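Local coordinates for hypothetical protein SPy1581 (Streptococcus pyogenes, PDB 1YHF) that is of unknown function but carries a cupin domain, in which antiparallel beta strands fold into two sheets that pack face to face, at residues L70-I75 / T79-E84; D17-V22 / A103-L108; I88-P91 / P95-L98; S31-Q36 / G41-S46. All coordinates share one frame; numbering follows the deposited sequence.

In the fold
Contact 2 ties the two ends of the chain together: 17-22 comes first, 103-108 last, and contacts 4, 1 and 3 follow one another between them. Contact 4 is the hairpin at one edge of the five-stranded sheet; its centre lies about 10 Å from that of contact 2, whose strand 104-111 is the neighbour of strand 40-47. Contact 1 is the edge hairpin of the four-stranded sheet, its centre about 19 Å from that of contact 4. Contact 3 lies about 9 Å from contact 1, between centres, and joins strand 87-90 of the first sheet to strand 96-100 of the second. Together they outline the two-sheeted cupin fold and the small N-terminal helix outside it.

Contact 1: L70-I75 / T79-E84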
loop_
_atom_site.group_PDB
_atom_site.type_symbol
_atom_site.label_atom_id
_atom_site.label_comp_id
_atom_site.label_asym_id
_atom_site.label_seq_id
_atom_site.Cartn_x
_atom_site.Cartn_y
_atom_site.Cartn_z
ATOM N N LEU A 70 -0.728 -4.424 -11.903
ATOM C CA LEU A 70 -2.090 -3.909 -12.039
ATOM C C LEU A 70 -2.937 -4.372 -10.875
ATOM O O LEU A 70 -2.913 -5.541 -10.502
ATOM C CB LEU A 70 -2.728 -4.383 -13.366
ATOM C CG LEU A 70 -4.154 -3.902 -13.682
ATOM C CD1 LEU A 70 -4.175 -2.402 -13.959
ATOM C CD2 LEU A 70 -4.760 -4.646 -14.870
ATOM N N ALA A 71 -3.708 -3.459 -10.309
ATOM C CA ALA A 71 -4.485 -3.771 -9.130
ATOM C C ALA A 71 -5.912 -3.372 -9.390
ATOM O O ALA A 71 -6.159 -2.345 -10.007
ATOM C CB ALA A 71 -3.940 -3.017 -7.893
ATOM N N GLU A 72 -6.846 -4.187 -8.914
ATOM C CA GLU A 72 -8.248 -3.840 -8.942
ATOM C C GLU A 72 -8.681 -3.371 -7.576
ATOM O O GLU A 72 -8.627 -4.117 -6.582
ATOM C CB GLU A 72 -9.094 -5.013 -9.375
ATOM C CG GLU A 72 -10.533 -4.657 -9.659
ATOM C CD GLU A 72 -11.255 -5.822 -10.310
ATOM O OE1 GLU A 72 -11.385 -6.878 -9.651
ATOM O OE2 GLU A 72 -11.668 -5.694 -11.481
ATOM N N ILE A 73 -9.100 -2.115 -7.544
ATOM C CA ILE A 73 -9.474 -1.468 -6.319
ATOM C C ILE A 73 -10.980 -1.268 -6.307
ATOM O O ILE A 73 -11.566 -0.797 -7.264
ATOM C CB ILE A 73 -8.643 -0.166 -6.118
ATOM C CG1 ILE A 73 -7.148 -0.561 -6.081
ATOM C CG2 ILE A 73 -9.130 0.630 -4.899
ATOM C CD1 ILE A 73 -6.210 0.473 -5.608
ATOM N N THR A 74 -11.594 -1.679 -5.213
ATOM C CA THR A 74 -13.016 -1.470 -4.989
ATOM C C THR A 74 -13.156 -0.434 -3.907
ATOM O O THR A 74 -12.492 -0.523 -2.871
ATOM C CB THR A 74 -13.696 -2.768 -4.501
ATOM O OG1 THR A 74 -13.401 -3.813 -5.428
ATOM C CG2 THR A 74 -15.197 -2.589 -4.392
ATOM N N ILE A 75 -13.993 0.559 -4.167
ATOM C CA ILE A 75 -14.315 1.574 -3.177
ATOM C C ILE A 75 -15.834 1.618 -3.117
ATOM O O ILE A 75 -16.476 1.991 -4.092
ATOM C CB ILE A 75 -13.726 2.970 -3.534
ATOM C CG1 ILE A 75 -12.198 2.913 -3.640
ATOM C CG2 ILE A 75 -14.173 4.016 -2.510
ATOM C CD1 ILE A 75 -11.558 4.251 -4.031
ATOM N N THR A 79 -15.420 -0.393 -8.952
ATOM C CA THR A 79 -14.052 -0.893 -9.174
ATOM C C THR A 79 -13.213 0.015 -10.070
ATOM O O THR A 79 -13.694 0.579 -11.046
ATOM C CB THR A 79 -13.995 -2.353 -9.724
ATOM O OG1 THR A 79 -14.352 -2.366 -11.110
ATOM C CG2 THR A 79 -14.913 -3.259 -8.947
ATOM N N TYR A 80 -11.942 0.116 -9.722
ATOM C CA TYR A 80 -10.980 0.953 -10.405
ATOM C C TYR A 80 -9.795 0.050 -10.699
ATOM O O TYR A 80 -9.343 -0.690 -9.821
ATOM C CB TYR A 80 -10.534 2.089 -9.462
ATOM C CG TYR A 80 -11.675 2.934 -8.919
ATOM C CD1 TYR A 80 -11.985 4.170 -9.488
ATOM C CD2 TYR A 80 -12.452 2.495 -7.841
ATOM C CE1 TYR A 80 -13.037 4.938 -8.991
ATOM C CE2 TYR A 80 -13.500 3.244 -7.359
ATOM C CZ TYR A 80 -13.783 4.465 -7.931
ATOM O OH TYR A 80 -14.812 5.212 -7.417
ATOM N N ARG A 81 -9.301 0.077 -11.926
ATOM C CA ARG A 81 -8.117 -0.708 -12.238
ATOM C C ARG A 81 -6.925 0.229 -12.278
ATOM O O ARG A 81 -6.837 1.089 -13.131
ATOM C CB ARG A 81 -8.269 -1.501 -13.536
ATOM C CG ARG A 81 -9.110 -2.770 -13.391
ATOM C CD ARG A 81 -10.488 -2.556 -13.947
ATOM N NE ARG A 81 -11.445 -3.578 -13.518
ATOM C CZ ARG A 81 -12.557 -3.879 -14.188
ATOM N NH1 ARG A 81 -12.838 -3.261 -15.333
ATOM N NH2 ARG A 81 -13.382 -4.810 -13.725
ATOM N N VAL A 82 -6.040 0.078 -11.304
ATOM C CA VAL A 82 -4.960 1.026 -11.097
ATOM C C VAL A 82 -3.657 0.401 -11.579
ATOM O O VAL A 82 -3.192 -0.597 -11.021
ATOM C CB VAL A 82 -4.904 1.484 -9.618
ATOM C CG1 VAL A 82 -3.847 2.591 -9.415
ATOM C CG2 VAL A 82 -6.293 1.983 -9.187
ATOM N N ALA A 83 -3.080 0.999 -12.621
ATOM C CA ALA A 83 -1.896 0.444 -13.307
ATOM C C ALA A 83 -0.613 1.068 -12.775
ATOM O O ALA A 83 -0.668 1.975 -11.957
ATOM C CB ALA A 83 -2.027 0.650 -14.819
ATOM N N GLU A 84 0.547 0.588 -13.237
ATOM C CA GLU A 84 1.838 1.153 -12.815
ATOM C C GLU A 84 1.874 2.662 -13.054
ATOM O O GLU A 84 1.518 3.137 -14.132
ATOM C CB GLU A 84 2.986 0.464 -13.548
ATOM C CG GLU A 84 4.357 1.093 -13.322
ATOM C CD GLU A 84 5.454 0.365 -14.070
ATOM O OE1 GLU A 84 5.166 -0.672 -14.719
ATOM O OE2 GLU A 84 6.609 0.829 -14.018
HETATM O O HOH W 1 -16.519 4.659 -5.039
#
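Glu72 and Arg81 lie side by side on one face of this antiparallel hairpin and point the same way. Arg81 grips side-on, offering NE and NH2 to a single carboxylate oxygen: NE lies 2.9 Å from Glu72 OE2 on the anti lone pair, while NH2 reaches the same OE2 at 3.0 Å, nearly along the C-O bond. OE2 sits almost in the guanidinium plane, although the two flat groups are turned 32° apart. CG of Glu72 stands opposite the backbone N (chi1 -170°), and the extended chain carries the carboxylate across to the bent arginine. Thr79 OG1 lies over one face of the guanidinium, toward its rim. Further along this face, Leu70 swings CD1 over the partner strand to meet Ala83 CB at 3.8 Å.

The other face, with Ala71, Ile73, Tyr80 and Val82, is largely apolar. Ile73 CD1 rests on Val82 CG2 at 3.9 Å, the two side chains crossing at a slant. Beyond the last pair, at the turn end, Ile75 meets Tyr80 nearly at right angles, CB 3.8 Å from CE2, and a water joins Tyr80 OH to Ile75 O. Two hydrogen-bonded pairs, Ala71 with Val82 and Ile73 with Tyr80, fix the register; the bond from Ile73 N to Tyr80 O, at 2.7 Å, is almost straight.

Strand 78-83 is the outermost of the four-stranded sheet, and strand 96-100 flanks 70-75 on its other side through backbone bonds of Glu72 and Thr74. The Ile73 and Tyr80 face packs on Ile88 of strand 87-90, and Val82 packs on Ile66 of strand 61-68.

Contact 2: D17-V22 / A103-L108; sequences DLTQEV and AFQMLL
Gln105 sets CG beside its own backbone N (chi1 -69°) and then runs on nearly straight, which sends its amide out of the cupin sheet to the short N-terminal helix, where Thr19 and Val22 receive it. One nitrogen serves two carbonyls. NE2 donates to Val22 O at 2.8 Å in a fairly straight bond that lies in the amide plane, and it makes a weak, bent bond to Thr19 O, also at 2.8 Å. The amide thus ties the single, weakly bonded turn and Val22 just after it to strand 104-111. OE1 is fixed from another strand, by the hydroxyl of Ser68, and so both ends of this buried amide are engaged.

Thr19 crosses the glutamine at about a right angle, with CB 3.4 Å from Gln105 OE1. Its chi1 of 67° turns OG1 from the glutamine back to Asp17, the N-cap of the helix. Val22 adds an apolar footing on Val44 and Leu30. Asp17 OD1 takes the capping bond from Thr19 N at 3.0 Å and a second bond from Thr19 OG1 at 2.7 Å, both from the same face of the carboxylate.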
loop_
_atom_site.group_PDB
_atom_site.type_symbol
_atom_site.label_atom_id
_atom_site.label_comp_id
_atom_site.label_asym_id
_atom_site.label_seq_id
_atom_site.Cartn_x
_atom_site.Cartn_y
_atom_site.Cartn_z
ATOM N N ASP A 17 15.353 1.526 -4.811
ATOM C CA ASP A 17 14.218 1.277 -5.680
ATOM C C ASP A 17 13.210 0.513 -4.831
ATOM O O ASP A 17 13.467 -0.638 -4.451
ATOM C CB ASP A 17 14.687 0.447 -6.871
ATOM C CG ASP A 17 13.565 0.036 -7.794
ATOM O OD1 ASP A 17 12.363 0.241 -7.488
ATOM O OD2 ASP A 17 13.907 -0.514 -8.852
ATOM N N LEU A 18 12.075 1.148 -4.520
ATOM C CA LEU A 18 11.064 0.512 -3.661
ATOM C C LEU A 18 10.561 -0.845 -4.172
ATOM O O LEU A 18 10.213 -1.704 -3.377
ATOM C CB LEU A 18 9.882 1.457 -3.359
ATOM C CG LEU A 18 10.126 2.729 -2.531
ATOM C CD1 LEU A 18 8.844 3.555 -2.471
ATOM C CD2 LEU A 18 10.631 2.444 -1.089
ATOM N N THR A 19 10.518 -1.028 -5.493
ATOM C CA THR A 19 10.123 -2.327 -6.078
ATOM C C THR A 19 11.176 -3.416 -5.833
ATOM O O THR A 19 10.905 -4.602 -6.051
ATOM C CB THR A 19 9.805 -2.255 -7.612
ATOM O OG1 THR A 19 10.997 -1.958 -8.357
ATOM C CG2 THR A 19 8.746 -1.218 -7.895
ATOM N N GLN A 20 12.369 -3.015 -5.399
ATOM C CA GLN A 20 13.374 -3.989 -4.975
ATOM C C GLN A 20 13.340 -4.224 -3.472
ATOM O O GLN A 20 13.891 -5.209 -3.002
ATOM C CB GLN A 20 14.801 -3.595 -5.404
ATOM C CG GLN A 20 14.990 -3.332 -6.895
ATOM C CD GLN A 20 14.485 -4.452 -7.800
ATOM O OE1 GLN A 20 15.043 -5.559 -7.812
ATOM N NE2 GLN A 20 13.432 -4.158 -8.589
ATOM N N GLU A 21 12.704 -3.322 -2.730
ATOM C CA GLU A 21 12.639 -3.419 -1.277
ATOM C C GLU A 21 11.585 -4.427 -0.838
ATOM O O GLU A 21 11.665 -4.951 0.272
ATOM C CB GLU A 21 12.346 -2.055 -0.628
ATOM C CG GLU A 21 13.449 -1.001 -0.791
ATOM C CD GLU A 21 14.727 -1.336 -0.044
ATOM O OE1 GLU A 21 14.686 -1.528 1.193
ATOM O OE2 GLU A 21 15.789 -1.386 -0.702
ATOM N N VAL A 22 10.586 -4.665 -1.693
ATOM C CA VAL A 22 9.525 -5.638 -1.425
ATOM C C VAL A 22 9.273 -6.475 -2.682
ATOM O O VAL A 22 8.503 -6.089 -3.568
ATOM C CB VAL A 22 8.209 -4.977 -0.889
ATOM C CG1 VAL A 22 7.263 -6.033 -0.386
ATOM C CG2 VAL A 22 8.506 -4.062 0.279
ATOM N N ALA A 103 0.422 -9.659 -10.456
ATOM C CA ALA A 103 1.298 -9.341 -9.330
ATOM C C ALA A 103 1.499 -7.820 -9.345
ATOM O O ALA A 103 1.673 -7.211 -10.408
ATOM C CB ALA A 103 2.634 -10.066 -9.457
ATOM N N PHE A 104 1.409 -7.195 -8.182
ATOM C CA PHE A 104 1.655 -5.768 -8.124
ATOM C C PHE A 104 2.395 -5.386 -6.847
ATOM O O PHE A 104 2.434 -6.168 -5.882
ATOM C CB PHE A 104 0.347 -4.979 -8.339
ATOM C CG PHE A 104 -0.569 -4.912 -7.127
ATOM C CD1 PHE A 104 -0.408 -3.911 -6.168
ATOM C CD2 PHE A 104 -1.634 -5.805 -6.982
ATOM C CE1 PHE A 104 -1.267 -3.813 -5.062
ATOM C CE2 PHE A 104 -2.499 -5.721 -5.879
ATOM C CZ PHE A 104 -2.306 -4.715 -4.909
ATOM N N GLN A 105 3.007 -4.200 -6.880
ATOM C CA GLN A 105 3.676 -3.584 -5.724
ATOM C C GLN A 105 3.082 -2.200 -5.581
ATOM O O GLN A 105 2.772 -1.548 -6.605
ATOM C CB GLN A 105 5.183 -3.483 -5.962
ATOM C CG GLN A 105 5.885 -4.839 -5.966
ATOM C CD GLN A 105 7.135 -4.821 -6.776
ATOM O OE1 GLN A 105 7.135 -4.359 -7.919
ATOM N NE2 GLN A 105 8.217 -5.293 -6.200
HETATM N N MSE A 106 2.901 -1.761 -4.331
HETATM C CA MSE A 106 2.310 -0.462 -4.030
HETATM C C MSE A 106 2.908 0.231 -2.819
HETATM O O MSE A 106 3.433 -0.417 -1.902
HETATM C CB MSE A 106 0.799 -0.595 -3.791
HETATM C CG MSE A 106 0.419 -1.486 -2.643
HETATM SE SE MSE A 106 -1.465 -1.122 -2.133
HETATM C CE MSE A 106 -1.735 -2.646 -1.053
ATOM N N LEU A 107 2.837 1.557 -2.833
ATOM C CA LEU A 107 3.100 2.327 -1.640
ATOM C C LEU A 107 1.720 2.721 -1.111
ATOM O O LEU A 107 0.889 3.234 -1.851
ATOM C CB LEU A 107 3.947 3.573 -1.948
ATOM C CG LEU A 107 4.123 4.539 -0.768
ATOM C CD1 LEU A 107 4.953 3.939 0.397
ATOM C CD2 LEU A 107 4.764 5.822 -1.270
ATOM N N LEU A 108 1.492 2.449 0.166
ATOM C CA LEU A 108 0.241 2.746 0.832
ATOM C C LEU A 108 0.486 3.735 1.970
ATOM O O LEU A 108 1.225 3.451 2.907
ATOM C CB LEU A 108 -0.401 1.436 1.337
ATOM C CG LEU A 108 -1.665 1.613 2.190
ATOM C CD1 LEU A 108 -2.824 2.097 1.315
ATOM C CD2 LEU A 108 -2.042 0.313 2.944
#

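Contact 3: I88-P91 / P95-L98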
loop_
_atom_site.group_PDB
_atom_site.type_symbol
_atom_site.label_atom_id
_atom_site.label_comp_id
_atom_site.label_asym_id
_atom_site.label_seq_id
_atom_site.Cartn_x
_atom_site.Cartn_y
_atom_site.Cartn_z
ATOM N N ILE A 88 -4.550 6.343 -6.427
ATOM C CA ILE A 88 -5.931 6.577 -6.012
ATOM C C ILE A 88 -5.995 6.799 -4.511
ATOM O O ILE A 88 -5.292 6.141 -3.777
ATOM C CB ILE A 88 -6.881 5.411 -6.458
ATOM C CG1 ILE A 88 -8.364 5.765 -6.222
ATOM C CG2 ILE A 88 -6.476 4.043 -5.831
ATOM C CD1 ILE A 88 -9.291 4.932 -7.084
ATOM N N VAL A 89 -6.845 7.729 -4.071
ATOM C CA VAL A 89 -7.078 7.954 -2.660
ATOM C C VAL A 89 -8.409 7.331 -2.310
ATOM O O VAL A 89 -9.458 7.736 -2.837
ATOM C CB VAL A 89 -7.089 9.470 -2.291
ATOM C CG1 VAL A 89 -7.305 9.664 -0.803
ATOM C CG2 VAL A 89 -5.775 10.147 -2.750
HETATM N N MSE A 90 -8.355 6.321 -1.444
HETATM C CA MSE A 90 -9.554 5.626 -0.991
HETATM C C MSE A 90 -10.022 6.344 0.265
HETATM O O MSE A 90 -9.306 6.344 1.279
HETATM C CB MSE A 90 -9.248 4.152 -0.719
HETATM C CG MSE A 90 -8.408 3.492 -1.808
HETATM SE SE MSE A 90 -8.048 1.602 -1.478
HETATM C CE MSE A 90 -6.866 1.768 0.120
ATOM N N PRO A 91 -11.207 6.980 0.203
ATOM C CA PRO A 91 -11.685 7.864 1.287
ATOM C C PRO A 91 -11.960 7.183 2.637
ATOM O O PRO A 91 -12.419 6.033 2.687
ATOM C CB PRO A 91 -12.968 8.469 0.706
ATOM C CG PRO A 91 -13.433 7.458 -0.316
ATOM C CD PRO A 91 -12.160 6.923 -0.924
ATOM N N PRO A 95 -15.835 1.455 2.788
ATOM C CA PRO A 95 -15.201 0.166 2.539
ATOM C C PRO A 95 -14.435 0.111 1.213
ATOM O O PRO A 95 -14.890 0.649 0.198
ATOM C CB PRO A 95 -16.383 -0.819 2.548
ATOM C CG PRO A 95 -17.398 -0.160 3.415
ATOM C CD PRO A 95 -17.279 1.304 3.053
ATOM N N HIS A 96 -13.271 -0.521 1.260
ATOM C CA HIS A 96 -12.438 -0.761 0.088
ATOM C C HIS A 96 -11.800 -2.139 0.155
ATOM O O HIS A 96 -11.690 -2.749 1.225
ATOM C CB HIS A 96 -11.357 0.331 -0.098
ATOM C CG HIS A 96 -10.599 0.671 1.152
ATOM N ND1 HIS A 96 -9.657 -0.168 1.710
ATOM C CD2 HIS A 96 -10.625 1.776 1.935
ATOM C CE1 HIS A 96 -9.149 0.397 2.792
ATOM N NE2 HIS A 96 -9.727 1.574 2.958
ATOM N N ALA A 97 -11.401 -2.620 -1.011
ATOM C CA ALA A 97 -10.736 -3.902 -1.152
ATOM C C ALA A 97 -9.756 -3.787 -2.298
ATOM O O ALA A 97 -9.887 -2.888 -3.141
ATOM C CB ALA A 97 -11.761 -5.020 -1.402
ATOM N N LEU A 98 -8.775 -4.685 -2.331
ATOM C CA LEU A 98 -7.772 -4.696 -3.394
ATOM C C LEU A 98 -7.552 -6.131 -3.889
ATOM O O LEU A 98 -7.383 -7.045 -3.076
ATOM C CB LEU A 98 -6.434 -4.081 -2.912
ATOM C CG LEU A 98 -6.412 -2.634 -2.337
ATOM C CD1 LEU A 98 -6.768 -2.563 -0.835
ATOM C CD2 LEU A 98 -5.084 -1.942 -2.573
HETATM O O HOH W 2 -9.660 4.665 3.518
#
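Met90 and His96 meet in the interior of the cupin fold, where strand 87-90 of one sheet faces strand 96-100 of the other. Met90, present as selenomethionine, leaves its strand pointing across at His96, and its side chain meets the imidazole at about a right angle. CB is the first atom to touch, 3.8 Å from His96 CD2 at the near rim of the ring. The chain runs on through CG to the selenium, which sits 3.8 Å from His96 CB and lies over the ring in a Met-aromatic contact, 4.1 Å from the centroid. SE also has Leu98 CD1 to one side, at a looser 4.4 Å. A bend at the last torsion (chi3 -67°) folds the methyl back over the ring, so that CE comes down almost on the normal, 3.8 Å from the centroid, as a CH-pi contact. CE and the selenium thus both lie over one face of the imidazole.

His56, of strand 52-56, packs edge-to-face with the same imidazole, and Met90 is itself flanked by Ile73 and Ile75. His96 ND1 is buried here without a hydrogen-bonding partner in the model. Histidines inside the barrel are metal ligands in many cupins, but no such role is established for His96. A water spans the gap between the backbone of one strand and the ring of the other: it lies 2.8 Å from Met90 O, to which it probably donates, and accepts a weak bond from His96 NE2 at 3.1 Å.

Contact 4: S31-Q36 / G41-S46; sequences SRTLVQ and GITVFS
Strands 31-33 and 41-46 run antiparallel at 162° in a beta hairpin, and past Thr33 the first strand inserts a classic beta bulge, with Leu34 and Val35 both set against Ile42. Arg32 and Val44 exchange two good bonds before the bulge. Within it Ile42 O is shared: Val35 N approaches on a lone pair at 3.1 Å, while the bond from Leu34 N is bent and weak. Beyond it Ile42 N returns to Val35 O, restoring the pairing with the register moved by one residue.

The extra residue turns its side chain inward over the partner strand. Leu34 CD2 lies 3.8 Å from Ile42 CG2 and also reaches Val44 CG2, while Val35 CG2 meets the other branch of Ile42 at CD1, 4.0 Å away. Ile42 is therefore held between the two bulge residues, one on each branch. Arg32 leads away from the hairpin, and its guanidinium bonds to Glu21 O and Asn9 O in the N-terminal segment.

On the opposite face, Thr43 CG2 touches Ser31 CB at 3.7 Å and lies over the rim of one face of the Phe45 ring. The same CG2 also comes close to Thr33 OG1, and a water bridges the two threonine hydroxyls, 2.8 Å from Thr33 OG1 and 3.1 Å from Thr43 OG1.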
loop_
_atom_site.group_PDB
_atom_site.type_symbol
_atom_site.label_atom_id
_atom_site.label_comp_id
_atom_site.label_asym_id
_atom_site.label_seq_id
_atom_site.Cartn_x
_atom_site.Cartn_y
_atom_site.Cartn_z
ATOM N N SER A 31 5.171 -7.253 3.034
ATOM C CA SER A 31 5.102 -5.880 3.412
ATOM C C SER A 31 6.327 -5.434 4.147
ATOM O O SER A 31 6.968 -6.210 4.871
ATOM C CB SER A 31 3.789 -5.573 4.181
ATOM O OG SER A 31 3.761 -6.137 5.477
ATOM N N ARG A 32 6.660 -4.172 3.911
ATOM C CA ARG A 32 7.683 -3.490 4.627
ATOM C C ARG A 32 7.007 -2.281 5.221
ATOM O O ARG A 32 6.593 -1.365 4.491
ATOM C CB ARG A 32 8.793 -3.080 3.665
ATOM C CG ARG A 32 10.036 -2.611 4.359
ATOM C CD ARG A 32 11.092 -2.263 3.326
ATOM N NE ARG A 32 11.694 -3.441 2.681
ATOM C CZ ARG A 32 12.862 -3.984 3.017
ATOM N NH1 ARG A 32 13.581 -3.515 4.054
ATOM N NH2 ARG A 32 13.310 -5.017 2.311
ATOM N N THR A 33 6.856 -2.304 6.546
ATOM C CA THR A 33 6.122 -1.256 7.250
ATOM C C THR A 33 7.042 -0.130 7.727
ATOM O O THR A 33 7.792 -0.286 8.700
ATOM C CB THR A 33 5.287 -1.817 8.416
ATOM O OG1 THR A 33 4.444 -2.866 7.939
ATOM C CG2 THR A 33 4.422 -0.729 9.051
ATOM N N LEU A 34 6.961 0.994 7.022
ATOM C CA LEU A 34 7.759 2.206 7.281
ATOM C C LEU A 34 7.359 2.991 8.518
ATOM O O LEU A 34 8.217 3.476 9.263
ATOM C CB LEU A 34 7.688 3.114 6.048
ATOM C CG LEU A 34 8.710 2.782 4.944
ATOM C CD1 LEU A 34 9.072 1.292 4.813
ATOM C CD2 LEU A 34 8.288 3.346 3.649
ATOM N N VAL A 35 6.052 3.098 8.742
ATOM C CA VAL A 35 5.500 3.847 9.872
ATOM C C VAL A 35 4.262 3.122 10.338
ATOM O O VAL A 35 3.426 2.709 9.528
ATOM C CB VAL A 35 5.083 5.298 9.506
ATOM C CG1 VAL A 35 4.571 6.027 10.747
ATOM C CG2 VAL A 35 6.233 6.073 8.912
ATOM N N GLN A 36 4.151 2.949 11.649
ATOM C CA GLN A 36 2.948 2.353 12.222
ATOM C C GLN A 36 2.637 3.078 13.519
ATOM O O GLN A 36 3.088 2.660 14.585
ATOM C CB GLN A 36 3.144 0.838 12.443
ATOM C CG GLN A 36 1.934 0.077 13.045
ATOM C CD GLN A 36 1.995 -1.445 12.777
ATOM O OE1 GLN A 36 3.061 -2.014 12.509
ATOM N NE2 GLN A 36 0.835 -2.099 12.847
ATOM N N GLY A 41 -0.126 5.344 8.913
ATOM C CA GLY A 41 0.510 4.103 8.428
ATOM C C GLY A 41 1.215 4.347 7.100
ATOM O O GLY A 41 0.642 4.946 6.185
ATOM N N ILE A 42 2.462 3.891 6.976
ATOM C CA ILE A 42 3.103 3.861 5.661
ATOM C C ILE A 42 3.701 2.477 5.442
ATOM O O ILE A 42 4.507 2.006 6.249
ATOM C CB ILE A 42 4.211 4.950 5.481
ATOM C CG1 ILE A 42 3.627 6.365 5.658
ATOM C CG2 ILE A 42 4.859 4.801 4.109
ATOM C CD1 ILE A 42 4.661 7.505 5.565
ATOM N N THR A 43 3.316 1.843 4.343
ATOM C CA THR A 43 3.689 0.464 4.091
ATOM C C THR A 43 3.979 0.266 2.605
ATOM O O THR A 43 3.244 0.768 1.762
ATOM C CB THR A 43 2.577 -0.532 4.526
ATOM O OG1 THR A 43 2.085 -0.208 5.831
ATOM C CG2 THR A 43 3.145 -1.949 4.556
ATOM N N VAL A 44 5.055 -0.458 2.292
ATOM C CA VAL A 44 5.266 -0.942 0.924
ATOM C C VAL A 44 4.793 -2.403 0.870
ATOM O O VAL A 44 5.127 -3.187 1.735
ATOM C CB VAL A 44 6.742 -0.851 0.515
ATOM C CG1 VAL A 44 6.882 -1.158 -1.016
ATOM C CG2 VAL A 44 7.264 0.546 0.805
ATOM N N PHE A 45 3.994 -2.738 -0.131
ATOM C CA PHE A 45 3.414 -4.075 -0.265
ATOM C C PHE A 45 3.836 -4.711 -1.579
ATOM O O PHE A 45 4.094 -4.015 -2.555
ATOM C CB PHE A 45 1.891 -3.982 -0.332
ATOM C CG PHE A 45 1.211 -3.864 0.997
ATOM C CD1 PHE A 45 0.957 -5.006 1.765
ATOM C CD2 PHE A 45 0.771 -2.630 1.462
ATOM C CE1 PHE A 45 0.282 -4.915 2.993
ATOM C CE2 PHE A 45 0.116 -2.521 2.694
ATOM C CZ PHE A 45 -0.141 -3.677 3.460
ATOM N N SER A 46 3.869 -6.036 -1.616
ATOM C CA SER A 46 3.783 -6.741 -2.883
ATOM C C SER A 46 2.716 -7.821 -2.731
ATOM O O SER A 46 2.660 -8.478 -1.714
ATOM C CB SER A 46 5.128 -7.373 -3.243
ATOM O OG SER A 46 5.371 -8.528 -2.466
HETATM O O HOH W 3 1.644 -2.750 7.590
#